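Local coordinates for protein ribonucleoside triphosphate reductase (Lactobacillus leichmannii, PDB 1L1L) that probably reduces ribonucleoside triphosphates to deoxyribonucleoside triphosphates, working as a B12-dependent, allosterically regulated class II enzyme that is a monomer mimicking a dimer, at residues Asn285-Asn290 and Ala302-Leu307; Ser173-Val178 and Gly294-Val299; His564-Ala569 and Pro618-Ala623. All coordinates share one frame; numbering follows the deposited sequence.

Contact 1. Residues Asn285-Asn290 and Ala302-Leu307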
ATOM      1  N   ASN A 285      25.325  -2.960  10.137  1.00 33.47           N
ATOM      2  CA  ASN A 285      26.679  -2.508  10.412  1.00 34.72           C
ATOM      3  C   ASN A 285      27.641  -3.299   9.518  1.00 35.68           C
ATOM      4  O   ASN A 285      28.596  -2.743   8.981  1.00 36.56           O
ATOM      5  CB  ASN A 285      26.999  -2.706  11.896  1.00 34.45           C
ATOM      6  CG  ASN A 285      28.227  -1.938  12.336  1.00 34.54           C
ATOM      7  OD1 ASN A 285      28.414  -0.763  11.985  1.00 34.87           O
ATOM      8  ND2 ASN A 285      29.072  -2.593  13.121  1.00 35.15           N
ATOM      9  N   GLU A 286      27.374  -4.588   9.340  1.00 37.54           N
ATOM     10  CA  GLU A 286      28.230  -5.412   8.492  1.00 39.81           C
ATOM     11  C   GLU A 286      28.272  -4.861   7.071  1.00 40.38           C
ATOM     12  O   GLU A 286      29.352  -4.636   6.515  1.00 39.96           O
ATOM     13  CB  GLU A 286      27.743  -6.861   8.460  1.00 41.44           C
ATOM     14  CG  GLU A 286      27.949  -7.604   9.764  1.00 45.14           C
ATOM     15  CD  GLU A 286      27.617  -9.079   9.655  1.00 47.11           C
ATOM     16  OE1 GLU A 286      26.431  -9.409   9.429  1.00 47.93           O
ATOM     17  OE2 GLU A 286      28.549  -9.907   9.791  1.00 49.62           O
ATOM     18  N   VAL A 287      27.099  -4.643   6.480  1.00 39.90           N
ATOM     19  CA  VAL A 287      27.032  -4.107   5.125  1.00 39.77           C
ATOM     20  C   VAL A 287      27.868  -2.843   5.020  1.00 40.05           C
ATOM     21  O   VAL A 287      28.564  -2.628   4.026  1.00 40.16           O
ATOM     22  CB  VAL A 287      25.578  -3.761   4.715  1.00 39.57           C
ATOM     23  CG1 VAL A 287      25.578  -3.053   3.368  1.00 38.87           C
ATOM     24  CG2 VAL A 287      24.737  -5.025   4.661  1.00 38.18           C
ATOM     25  N   LEU A 288      27.797  -2.003   6.047  1.00 39.74           N
ATOM     26  CA  LEU A 288      28.558  -0.763   6.044  1.00 40.40           C
ATOM     27  C   LEU A 288      30.056  -1.026   6.265  1.00 41.04           C
ATOM     28  O   LEU A 288      30.890  -0.473   5.551  1.00 41.03           O
ATOM     29  CB  LEU A 288      28.030   0.190   7.115  1.00 39.98           C
ATOM     30  CG  LEU A 288      26.645   0.795   6.857  1.00 39.44           C
ATOM     31  CD1 LEU A 288      26.122   1.468   8.117  1.00 39.23           C
ATOM     32  CD2 LEU A 288      26.734   1.797   5.711  1.00 39.52           C
ATOM     33  N   ASN A 289      30.384  -1.862   7.248  1.00 41.42           N
ATOM     34  CA  ASN A 289      31.785  -2.182   7.543  1.00 42.30           C
ATOM     35  C   ASN A 289      32.457  -2.888   6.360  1.00 42.84           C
ATOM     36  O   ASN A 289      33.582  -2.552   5.992  1.00 43.67           O
ATOM     37  CB  ASN A 289      31.900  -3.073   8.790  1.00 40.39           C
ATOM     38  CG  ASN A 289      31.676  -2.310  10.088  1.00 40.16           C
ATOM     39  OD1 ASN A 289      31.668  -1.077  10.109  1.00 39.43           O
ATOM     40  ND2 ASN A 289      31.511  -3.048  11.185  1.00 38.82           N
ATOM     41  N   ASN A 290      31.763  -3.870   5.786  1.00 43.61           N
ATOM     42  CA  ASN A 290      32.258  -4.641   4.647  1.00 44.09           C
ATOM     43  C   ASN A 290      32.701  -3.753   3.484  1.00 43.94           C
ATOM     44  O   ASN A 290      33.340  -4.230   2.540  1.00 43.87           O
ATOM     45  CB  ASN A 290      31.175  -5.611   4.168  1.00 45.39           C
ATOM     46  CG  ASN A 290      30.967  -6.774   5.121  1.00 47.56           C
ATOM     47  OD1 ASN A 290      30.986  -6.605   6.346  1.00 48.53           O
ATOM     48  ND2 ASN A 290      30.753  -7.965   4.563  1.00 48.43           N
ATOM     49  N   ALA A 302      20.162  -0.954  -1.009  1.00 27.41           N
ATOM     50  CA  ALA A 302      18.918  -1.719  -0.989  1.00 27.57           C
ATOM     51  C   ALA A 302      18.945  -2.765   0.125  1.00 27.76           C
ATOM     52  O   ALA A 302      17.925  -3.037   0.749  1.00 26.53           O
ATOM     53  CB  ALA A 302      18.678  -2.394  -2.350  1.00 27.02           C
ATOM     54  N   ASP A 303      20.106  -3.375   0.375  1.00 27.17           N
ATOM     55  CA  ASP A 303      20.191  -4.367   1.449  1.00 26.90           C
ATOM     56  C   ASP A 303      19.866  -3.718   2.807  1.00 26.26           C
ATOM     57  O   ASP A 303      19.165  -4.299   3.626  1.00 26.60           O
ATOM     58  CB  ASP A 303      21.596  -4.993   1.525  1.00 28.46           C
ATOM     59  CG  ASP A 303      21.758  -6.215   0.624  1.00 30.48           C
ATOM     60  OD1 ASP A 303      20.747  -6.905   0.354  1.00 30.74           O
ATOM     61  OD2 ASP A 303      22.914  -6.502   0.209  1.00 31.40           O
ATOM     62  N   ILE A 304      20.386  -2.521   3.045  1.00 26.17           N
ATOM     63  CA  ILE A 304      20.127  -1.846   4.307  1.00 26.83           C
ATOM     64  C   ILE A 304      18.618  -1.587   4.420  1.00 26.42           C
ATOM     65  O   ILE A 304      18.019  -1.875   5.451  1.00 26.08           O
ATOM     66  CB  ILE A 304      20.924  -0.529   4.400  1.00 27.01           C
ATOM     67  CG1 ILE A 304      22.416  -0.849   4.619  1.00 26.55           C
ATOM     68  CG2 ILE A 304      20.413   0.331   5.543  1.00 28.02           C
ATOM     69  CD1 ILE A 304      23.318   0.372   4.549  1.00 25.64           C
ATOM     70  N   CYS A 305      18.009  -1.071   3.354  1.00 25.63           N
ATOM     71  CA  CYS A 305      16.562  -0.814   3.363  1.00 25.07           C
ATOM     72  C   CYS A 305      15.793  -2.102   3.611  1.00 25.28           C
ATOM     73  O   CYS A 305      14.797  -2.117   4.344  1.00 24.08           O
ATOM     74  CB  CYS A 305      16.111  -0.206   2.040  1.00 24.06           C
ATOM     75  SG  CYS A 305      16.649   1.471   1.816  1.00 26.66           S
ATOM     76  N   ASN A 306      16.257  -3.192   3.004  1.00 23.87           N
ATOM     77  CA  ASN A 306      15.619  -4.483   3.178  1.00 24.12           C
ATOM     78  C   ASN A 306      15.740  -4.980   4.610  1.00 23.35           C
ATOM     79  O   ASN A 306      14.791  -5.546   5.150  1.00 23.02           O
ATOM     80  CB  ASN A 306      16.236  -5.534   2.248  1.00 24.60           C
ATOM     81  CG  ASN A 306      15.944  -5.277   0.772  1.00 27.54           C
ATOM     82  OD1 ASN A 306      16.346  -6.074  -0.087  1.00 27.77           O
ATOM     83  ND2 ASN A 306      15.248  -4.165   0.464  1.00 25.51           N
ATOM     84  N   LEU A 307      16.921  -4.800   5.206  1.00 23.60           N
ATOM     85  CA  LEU A 307      17.174  -5.242   6.577  1.00 23.56           C
ATOM     86  C   LEU A 307      16.244  -4.490   7.533  1.00 23.40           C
ATOM     87  O   LEU A 307      15.752  -5.051   8.510  1.00 23.32           O
ATOM     88  CB  LEU A 307      18.630  -4.977   6.964  1.00 25.16           C
ATOM     89  CG  LEU A 307      19.671  -5.898   6.303  1.00 25.65           C
ATOM     90  CD1 LEU A 307      21.095  -5.406   6.595  1.00 26.35           C
ATOM     91  CD2 LEU A 307      19.472  -7.315   6.815  1.00 25.54           C
TER

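Contact 2. Residues Ser173-Val178 and Gly294-Val299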
ATOM      1  N   SER A 173      25.747   7.307  -6.063  1.00 39.98           N
ATOM      2  CA  SER A 173      27.022   8.003  -6.262  1.00 41.33           C
ATOM      3  C   SER A 173      27.129   9.214  -5.342  1.00 42.32           C
ATOM      4  O   SER A 173      28.226   9.717  -5.095  1.00 42.85           O
ATOM      5  CB  SER A 173      27.181   8.452  -7.723  1.00 41.14           C
ATOM      6  OG  SER A 173      26.375   9.585  -8.021  1.00 40.60           O
ATOM      7  N   GLN A 174      25.991   9.674  -4.828  1.00 42.81           N
ATOM      8  CA  GLN A 174      25.976  10.829  -3.938  1.00 43.14           C
ATOM      9  C   GLN A 174      26.377  10.460  -2.514  1.00 43.26           C
ATOM     10  O   GLN A 174      26.640  11.331  -1.693  1.00 43.77           O
ATOM     11  CB  GLN A 174      24.591  11.471  -3.925  1.00 43.28           C
ATOM     12  CG  GLN A 174      24.185  12.096  -5.242  1.00 43.49           C
ATOM     13  CD  GLN A 174      22.902  12.897  -5.123  1.00 43.56           C
ATOM     14  OE1 GLN A 174      22.811  13.826  -4.322  1.00 42.74           O
ATOM     15  NE2 GLN A 174      21.900  12.538  -5.923  1.00 44.29           N
ATOM     16  N   ILE A 175      26.419   9.165  -2.230  1.00 43.46           N
ATOM     17  CA  ILE A 175      26.795   8.692  -0.905  1.00 44.15           C
ATOM     18  C   ILE A 175      28.321   8.612  -0.813  1.00 45.28           C
ATOM     19  O   ILE A 175      28.964   7.924  -1.609  1.00 45.34           O
ATOM     20  CB  ILE A 175      26.206   7.296  -0.623  1.00 43.59           C
ATOM     21  CG1 ILE A 175      24.674   7.352  -0.699  1.00 42.99           C
ATOM     22  CG2 ILE A 175      26.656   6.807   0.754  1.00 43.67           C
ATOM     23  CD1 ILE A 175      24.007   6.026  -0.405  1.00 42.40           C
ATOM     24  N   PRO A 176      28.913   9.311   0.170  1.00 46.21           N
ATOM     25  CA  PRO A 176      30.361   9.362   0.414  1.00 46.68           C
ATOM     26  C   PRO A 176      31.012   8.027   0.757  1.00 47.62           C
ATOM     27  O   PRO A 176      30.333   7.045   1.056  1.00 47.26           O
ATOM     28  CB  PRO A 176      30.482  10.368   1.554  1.00 47.24           C
ATOM     29  CG  PRO A 176      29.200  10.161   2.310  1.00 47.33           C
ATOM     30  CD  PRO A 176      28.186  10.081   1.195  1.00 46.66           C
ATOM     31  N   ARG A 177      32.341   7.991   0.712  1.00 48.24           N
ATOM     32  CA  ARG A 177      33.058   6.768   1.030  1.00 49.04           C
ATOM     33  C   ARG A 177      32.839   6.394   2.492  1.00 48.23           C
ATOM     34  O   ARG A 177      32.767   7.261   3.353  1.00 47.72           O
ATOM     35  CB  ARG A 177      34.557   6.945   0.760  1.00 50.37           C
ATOM     36  CG  ARG A 177      35.131   8.259   1.274  1.00 52.76           C
ATOM     37  CD  ARG A 177      36.661   8.270   1.200  1.00 54.89           C
ATOM     38  NE  ARG A 177      37.219   9.600   1.458  1.00 56.29           N
ATOM     39  CZ  ARG A 177      38.519   9.862   1.592  1.00 57.25           C
ATOM     40  NH1 ARG A 177      39.412   8.883   1.501  1.00 57.11           N
ATOM     41  NH2 ARG A 177      38.931  11.109   1.805  1.00 57.20           N
ATOM     42  N   VAL A 178      32.728   5.098   2.768  1.00 48.41           N
ATOM     43  CA  VAL A 178      32.549   4.634   4.137  1.00 49.18           C
ATOM     44  C   VAL A 178      33.884   4.862   4.852  1.00 50.00           C
ATOM     45  O   VAL A 178      34.795   4.040   4.759  1.00 49.75           O
ATOM     46  CB  VAL A 178      32.192   3.125   4.184  1.00 49.47           C
ATOM     47  CG1 VAL A 178      31.963   2.688   5.622  1.00 49.02           C
ATOM     48  CG2 VAL A 178      30.946   2.850   3.341  1.00 49.23           C
ATOM     49  N   GLY A 294      35.714   2.030   1.280  1.00 45.11           N
ATOM     50  CA  GLY A 294      35.224   1.957  -0.087  1.00 44.94           C
ATOM     51  C   GLY A 294      33.964   2.767  -0.363  1.00 44.51           C
ATOM     52  O   GLY A 294      33.749   3.839   0.214  1.00 45.05           O
ATOM     53  N   ARG A 295      33.125   2.248  -1.254  1.00 43.57           N
ATOM     54  CA  ARG A 295      31.892   2.933  -1.634  1.00 42.87           C
ATOM     55  C   ARG A 295      30.686   2.004  -1.586  1.00 41.38           C
ATOM     56  O   ARG A 295      30.792   0.808  -1.882  1.00 41.51           O
ATOM     57  CB  ARG A 295      32.042   3.504  -3.050  1.00 44.03           C
ATOM     58  CG  ARG A 295      33.145   4.539  -3.183  1.00 45.11           C
ATOM     59  CD  ARG A 295      32.704   5.882  -2.637  1.00 46.87           C
ATOM     60  NE  ARG A 295      31.894   6.613  -3.608  1.00 47.95           N
ATOM     61  CZ  ARG A 295      31.370   7.812  -3.386  1.00 48.41           C
ATOM     62  NH1 ARG A 295      31.569   8.412  -2.222  1.00 48.76           N
ATOM     63  NH2 ARG A 295      30.656   8.418  -4.328  1.00 48.34           N
ATOM     64  N   LEU A 296      29.536   2.555  -1.206  1.00 39.33           N
ATOM     65  CA  LEU A 296      28.310   1.767  -1.139  1.00 38.01           C
ATOM     66  C   LEU A 296      27.701   1.647  -2.534  1.00 37.25           C
ATOM     67  O   LEU A 296      27.689   2.619  -3.295  1.00 37.34           O
ATOM     68  CB  LEU A 296      27.293   2.439  -0.200  1.00 37.28           C
ATOM     69  CG  LEU A 296      27.671   2.541   1.283  1.00 36.80           C
ATOM     70  CD1 LEU A 296      26.635   3.371   2.030  1.00 38.25           C
ATOM     71  CD2 LEU A 296      27.765   1.143   1.874  1.00 36.97           C
ATOM     72  N   THR A 297      27.212   0.453  -2.865  1.00 36.33           N
ATOM     73  CA  THR A 297      26.576   0.202  -4.156  1.00 35.16           C
ATOM     74  C   THR A 297      25.058   0.237  -3.951  1.00 34.68           C
ATOM     75  O   THR A 297      24.583   0.385  -2.824  1.00 33.48           O
ATOM     76  CB  THR A 297      26.955  -1.183  -4.723  1.00 36.17           C
ATOM     77  OG1 THR A 297      26.477  -2.213  -3.844  1.00 36.63           O
ATOM     78  CG2 THR A 297      28.483  -1.306  -4.873  1.00 36.98           C
ATOM     79  N   ALA A 298      24.306   0.100  -5.039  1.00 33.66           N
ATOM     80  CA  ALA A 298      22.851   0.108  -4.957  1.00 32.62           C
ATOM     81  C   ALA A 298      22.425  -1.132  -4.199  1.00 31.81           C
ATOM     82  O   ALA A 298      21.420  -1.120  -3.487  1.00 32.45           O
ATOM     83  CB  ALA A 298      22.236   0.107  -6.354  1.00 33.32           C
ATOM     84  N   VAL A 299      23.195  -2.206  -4.350  1.00 30.08           N
ATOM     85  CA  VAL A 299      22.882  -3.444  -3.665  1.00 30.23           C
ATOM     86  C   VAL A 299      23.041  -3.241  -2.157  1.00 30.26           C
ATOM     87  O   VAL A 299      22.221  -3.725  -1.376  1.00 29.49           O
ATOM     88  CB  VAL A 299      23.790  -4.607  -4.135  1.00 29.37           C
ATOM     89  CG1 VAL A 299      23.554  -5.829  -3.269  1.00 29.15           C
ATOM     90  CG2 VAL A 299      23.485  -4.957  -5.594  1.00 28.79           C
TER

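Contact 3. Residues His564-Ala569 and Pro618-Ala623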
ATOM      1  N   HIS A 564      -8.259  -5.717 -12.449  1.00 29.61           N
ATOM      2  CA  HIS A 564      -8.078  -7.165 -12.569  1.00 30.21           C
ATOM      3  C   HIS A 564      -9.362  -7.912 -12.956  1.00 29.59           C
ATOM      4  O   HIS A 564     -10.470  -7.447 -12.699  1.00 28.48           O
ATOM      5  CB  HIS A 564      -7.588  -7.757 -11.244  1.00 31.37           C
ATOM      6  CG  HIS A 564      -6.197  -7.355 -10.869  1.00 33.86           C
ATOM      7  ND1 HIS A 564      -5.424  -6.521 -11.648  1.00 34.78           N
ATOM      8  CD2 HIS A 564      -5.429  -7.702  -9.811  1.00 34.47           C
ATOM      9  CE1 HIS A 564      -4.238  -6.374 -11.086  1.00 35.15           C
ATOM     10  NE2 HIS A 564      -4.214  -7.081  -9.971  1.00 35.44           N
ATOM     11  N   PHE A 565      -9.189  -9.082 -13.556  1.00 29.05           N
ATOM     12  CA  PHE A 565     -10.308  -9.926 -13.948  1.00 29.77           C
ATOM     13  C   PHE A 565     -10.509 -10.921 -12.817  1.00 29.93           C
ATOM     14  O   PHE A 565      -9.655 -11.057 -11.942  1.00 28.97           O
ATOM     15  CB  PHE A 565      -9.985 -10.656 -15.248  1.00 30.44           C
ATOM     16  CG  PHE A 565      -9.969  -9.761 -16.450  1.00 32.37           C
ATOM     17  CD1 PHE A 565     -11.151  -9.477 -17.138  1.00 33.38           C
ATOM     18  CD2 PHE A 565      -8.785  -9.166 -16.880  1.00 32.51           C
ATOM     19  CE1 PHE A 565     -11.153  -8.615 -18.233  1.00 32.96           C
ATOM     20  CE2 PHE A 565      -8.778  -8.298 -17.978  1.00 32.56           C
ATOM     21  CZ  PHE A 565      -9.965  -8.024 -18.655  1.00 33.29           C
ATOM     22  N   HIS A 566     -11.637 -11.616 -12.822  1.00 30.33           N
ATOM     23  CA  HIS A 566     -11.917 -12.591 -11.777  1.00 31.25           C
ATOM     24  C   HIS A 566     -11.129 -13.881 -11.972  1.00 31.47           C
ATOM     25  O   HIS A 566     -10.831 -14.276 -13.103  1.00 31.75           O
ATOM     26  CB  HIS A 566     -13.410 -12.905 -11.761  1.00 31.00           C
ATOM     27  CG  HIS A 566     -14.249 -11.800 -11.208  1.00 31.18           C
ATOM     28  ND1 HIS A 566     -14.287 -11.499  -9.863  1.00 31.34           N
ATOM     29  CD2 HIS A 566     -15.074 -10.914 -11.817  1.00 31.47           C
ATOM     30  CE1 HIS A 566     -15.100 -10.475  -9.667  1.00 30.86           C
ATOM     31  NE2 HIS A 566     -15.588 -10.101 -10.837  1.00 30.88           N
ATOM     32  N   TYR A 567     -10.785 -14.532 -10.869  1.00 31.68           N
ATOM     33  CA  TYR A 567     -10.066 -15.789 -10.956  1.00 32.87           C
ATOM     34  C   TYR A 567     -10.946 -16.833 -11.641  1.00 32.63           C
ATOM     35  O   TYR A 567     -10.441 -17.711 -12.337  1.00 31.39           O
ATOM     36  CB  TYR A 567      -9.654 -16.266  -9.560  1.00 34.83           C
ATOM     37  CG  TYR A 567      -8.926 -17.586  -9.571  1.00 37.39           C
ATOM     38  CD1 TYR A 567      -9.619 -18.789  -9.447  1.00 38.97           C
ATOM     39  CD2 TYR A 567      -7.544 -17.636  -9.745  1.00 39.05           C
ATOM     40  CE1 TYR A 567      -8.956 -20.008  -9.498  1.00 39.92           C
ATOM     41  CE2 TYR A 567      -6.874 -18.847  -9.797  1.00 40.47           C
ATOM     42  CZ  TYR A 567      -7.585 -20.029  -9.672  1.00 40.89           C
ATOM     43  OH  TYR A 567      -6.921 -21.231  -9.713  1.00 42.79           O
ATOM     44  N   GLY A 568     -12.262 -16.721 -11.450  1.00 32.84           N
ATOM     45  CA  GLY A 568     -13.202 -17.660 -12.058  1.00 33.67           C
ATOM     46  C   GLY A 568     -14.656 -17.218 -11.931  1.00 34.36           C
ATOM     47  O   GLY A 568     -14.989 -16.443 -11.041  1.00 34.06           O
ATOM     48  N   ALA A 569     -15.522 -17.715 -12.809  1.00 34.48           N
ATOM     49  CA  ALA A 569     -16.949 -17.357 -12.800  1.00 33.97           C
ATOM     50  C   ALA A 569     -17.656 -17.825 -11.529  1.00 33.90           C
ATOM     51  O   ALA A 569     -18.365 -17.061 -10.872  1.00 33.62           O
ATOM     52  CB  ALA A 569     -17.635 -17.960 -14.015  1.00 33.73           C
ATOM     53  N   PRO A 618     -21.141 -14.609 -22.154  1.00 42.04           N
ATOM     54  CA  PRO A 618     -20.112 -15.231 -22.994  1.00 42.17           C
ATOM     55  C   PRO A 618     -18.864 -14.352 -23.111  1.00 41.88           C
ATOM     56  O   PRO A 618     -17.810 -14.815 -23.548  1.00 42.45           O
ATOM     57  CB  PRO A 618     -20.830 -15.428 -24.325  1.00 42.32           C
ATOM     58  CG  PRO A 618     -21.823 -14.289 -24.338  1.00 41.77           C
ATOM     59  CD  PRO A 618     -22.347 -14.289 -22.935  1.00 42.22           C
ATOM     60  N   ASN A 619     -18.995 -13.086 -22.725  1.00 40.96           N
ATOM     61  CA  ASN A 619     -17.876 -12.153 -22.766  1.00 40.87           C
ATOM     62  C   ASN A 619     -17.134 -12.151 -21.437  1.00 40.17           C
ATOM     63  O   ASN A 619     -16.164 -11.411 -21.258  1.00 39.83           O
ATOM     64  CB  ASN A 619     -18.349 -10.731 -23.091  1.00 41.12           C
ATOM     65  CG  ASN A 619     -18.679 -10.553 -24.559  1.00 41.90           C
ATOM     66  OD1 ASN A 619     -17.889 -10.919 -25.434  1.00 42.26           O
ATOM     67  ND2 ASN A 619     -19.844  -9.985 -24.842  1.00 41.63           N
ATOM     68  N   PHE A 620     -17.605 -12.974 -20.503  1.00 39.39           N
ATOM     69  CA  PHE A 620     -16.963 -13.077 -19.201  1.00 38.26           C
ATOM     70  C   PHE A 620     -15.601 -13.706 -19.423  1.00 38.48           C
ATOM     71  O   PHE A 620     -15.488 -14.710 -20.126  1.00 38.18           O
ATOM     72  CB  PHE A 620     -17.757 -13.982 -18.258  1.00 37.14           C
ATOM     73  CG  PHE A 620     -17.104 -14.159 -16.914  1.00 35.71           C
ATOM     74  CD1 PHE A 620     -17.253 -13.195 -15.924  1.00 34.87           C
ATOM     75  CD2 PHE A 620     -16.283 -15.252 -16.666  1.00 34.32           C
ATOM     76  CE1 PHE A 620     -16.588 -13.314 -14.703  1.00 34.68           C
ATOM     77  CE2 PHE A 620     -15.609 -15.384 -15.451  1.00 33.72           C
ATOM     78  CZ  PHE A 620     -15.761 -14.413 -14.468  1.00 32.80           C
ATOM     79  N   ALA A 621     -14.572 -13.129 -18.816  1.00 38.32           N
ATOM     80  CA  ALA A 621     -13.225 -13.657 -18.969  1.00 37.97           C
ATOM     81  C   ALA A 621     -12.571 -13.873 -17.612  1.00 38.15           C
ATOM     82  O   ALA A 621     -12.570 -12.976 -16.772  1.00 37.99           O
ATOM     83  CB  ALA A 621     -12.387 -12.701 -19.800  1.00 38.13           C
ATOM     84  N   SER A 622     -12.029 -15.069 -17.395  1.00 38.22           N
ATOM     85  CA  SER A 622     -11.352 -15.368 -16.136  1.00 38.22           C
ATOM     86  C   SER A 622      -9.873 -15.039 -16.335  1.00 37.50           C
ATOM     87  O   SER A 622      -9.348 -15.202 -17.437  1.00 37.60           O
ATOM     88  CB  SER A 622     -11.530 -16.840 -15.766  1.00 38.96           C
ATOM     89  OG  SER A 622     -11.054 -17.678 -16.802  1.00 41.61           O
ATOM     90  N   ALA A 623      -9.215 -14.584 -15.273  1.00 35.98           N
ATOM     91  CA  ALA A 623      -7.808 -14.188 -15.326  1.00 36.19           C
ATOM     92  C   ALA A 623      -6.906 -15.178 -16.053  1.00 36.68           C
ATOM     93  O   ALA A 623      -5.988 -14.780 -16.772  1.00 36.78           O
ATOM     94  CB  ALA A 623      -7.280 -13.944 -13.912  1.00 35.69           C
TER
HETATM   95  O   HOH W   1     -13.526 -11.134 -14.862  1.00 40.65           O

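Contact 1. Residues Asn285-Asn290 and Ala302-Leu307
V287 and I304 face each other across an antiparallel helix hairpin made by helix 275-289 and helix 298-313. The two short segments run at 169° to each other, with axes 10.1 Å apart at closest approach. No hydrogen bond crosses between them. The contact is carried by apolar branches.

The tighter part is at L288 and I304. I304 has CG1 anti to its carbonyl carbon (chi1 -73°), and CD1 extends from there toward the other helix. I304 CD1 lies 3.9 Å from L288 CD2, and the two side chains cross at about a right angle. Both residues are buried. F150 of helix 148-158 also touches I304, and I235 of helix 224-236 touches L288.

The side nearer solvent is at V287, which is partly exposed yet central to the contact. Its two methyls pack at slightly longer range and divide between two partners. V287 CG1 packs on I304 CG1 at 4.1 Å. D303 adds little here: its CB is 4.4 Å from V287 CG2, and its carboxylate is held by H346 and by a salt bridge to R347. The other methyl turns to L307. V287 CG2 and L307 CD1 meet tip to tip at 4.1 Å.

Contact 2. Residues Ser173-Val178 and Gly294-Val299
R295 bends its chain twice, at chi2 (-78°) and chi3 (-81°), and this folds its guanidinium back over the backbone of 173-178. L296 has CG anti to its carbonyl carbon and sends its two methyls the other way, toward I175 and V178.

The guanidinium sits among backbone atoms. I175 O lies over one face, 3.0 Å from R295 CZ, without a hydrogen bond. The backbone N of R177 is at the edge, in the plane of the group. R295 NH2 gives a weak hydrogen bond to S173 O (2.9 Å), strongly bent at 116°. Of the aliphatic part of R295, CD touches R177, 4.0 Å from R177 CB.

This is a loop-to-loop pairing beside the start of helix 298-313. T297 is the N-cap of that helix. Its side chain caps a backbone N further on, and its own backbone N is bonded to the D300 carboxylate, as in a capping box.

Below the arginine the packing is apolar. I175 CG2 meets L296 CD1 at 3.7 Å, and V178 CG2 lies 3.9 Å from L296 CG. L296 crosses both partners at about a right angle. At the far end V178 N donates to G294 O (3.0 Å) from above the carbonyl plane. The same oxygen is 3.1 Å from R177 CA, a CA-H...O contact.

Contact 3. Residues His564-Ala569 and Pro618-Ala623
The F620 ring lies against H566 CB and A569 CB and the backbone at G568 and A569; H566 CB, G568 C and A569 N all come to it obliquely. The F565 ring has a bridging water at its edge, in the ring plane. Two loops pair here beyond the ends of neighbouring strands of an antiparallel sheet. The loop 564-569 leads into strand 570-578. The loop 618-623 comes after strand 603-611. A backbone hydrogen bond between A569 and A612 continues the pairing.

F620 has CG anti to its backbone N (chi1 178°), and the ring reaches across to the other loop. F620 CE2 touches A569 N at 3.5 Å and A569 CB at 3.6 Å. The H566 and F620 side chains cross at about a right angle, with H566 CB 3.9 Å from F620 CZ. The imidazole NE2 is hydrogen-bonded to D479 OD1, on helix 477-485. That helix covers this region too: L482 touches F620 and Q478 touches F565.

F565 CB and CD1 both sit 3.8 Å from A621 O. That oxygen accepts a hydrogen bond from the water, which in turn accepts one from H566 N, so the water joins the two backbones. S622 CB packs on Y567 O at 3.7 Å. One direct hydrogen bond crosses the contact: A623 N donates to H566 O at 2.7 Å, nearly straight at 168°, with the donor tilted 24° from the carbonyl plane.

From the N terminus, 173-178 comes first, in the loop after helix 169-172. Contact 2 opens there and closes at 294-299, after 115 intervening residues. Contact 1 opens inside that span, at 285-290, and closes beyond it at 302-307, so the two cross. They touch: L288 CD2 is 4.0 Å from L296 CD1. Together they tie the 173-178 loop to the residues leading into helix 298-313, and helix 275-289 to the first half of that helix. Contact 3 follows in series. It joins the loop before strand 570-578 to the loop between strand 603-611 and helix 628-641. It lies across the chain's centre from contact 1, about 22 Å away between nearest atoms.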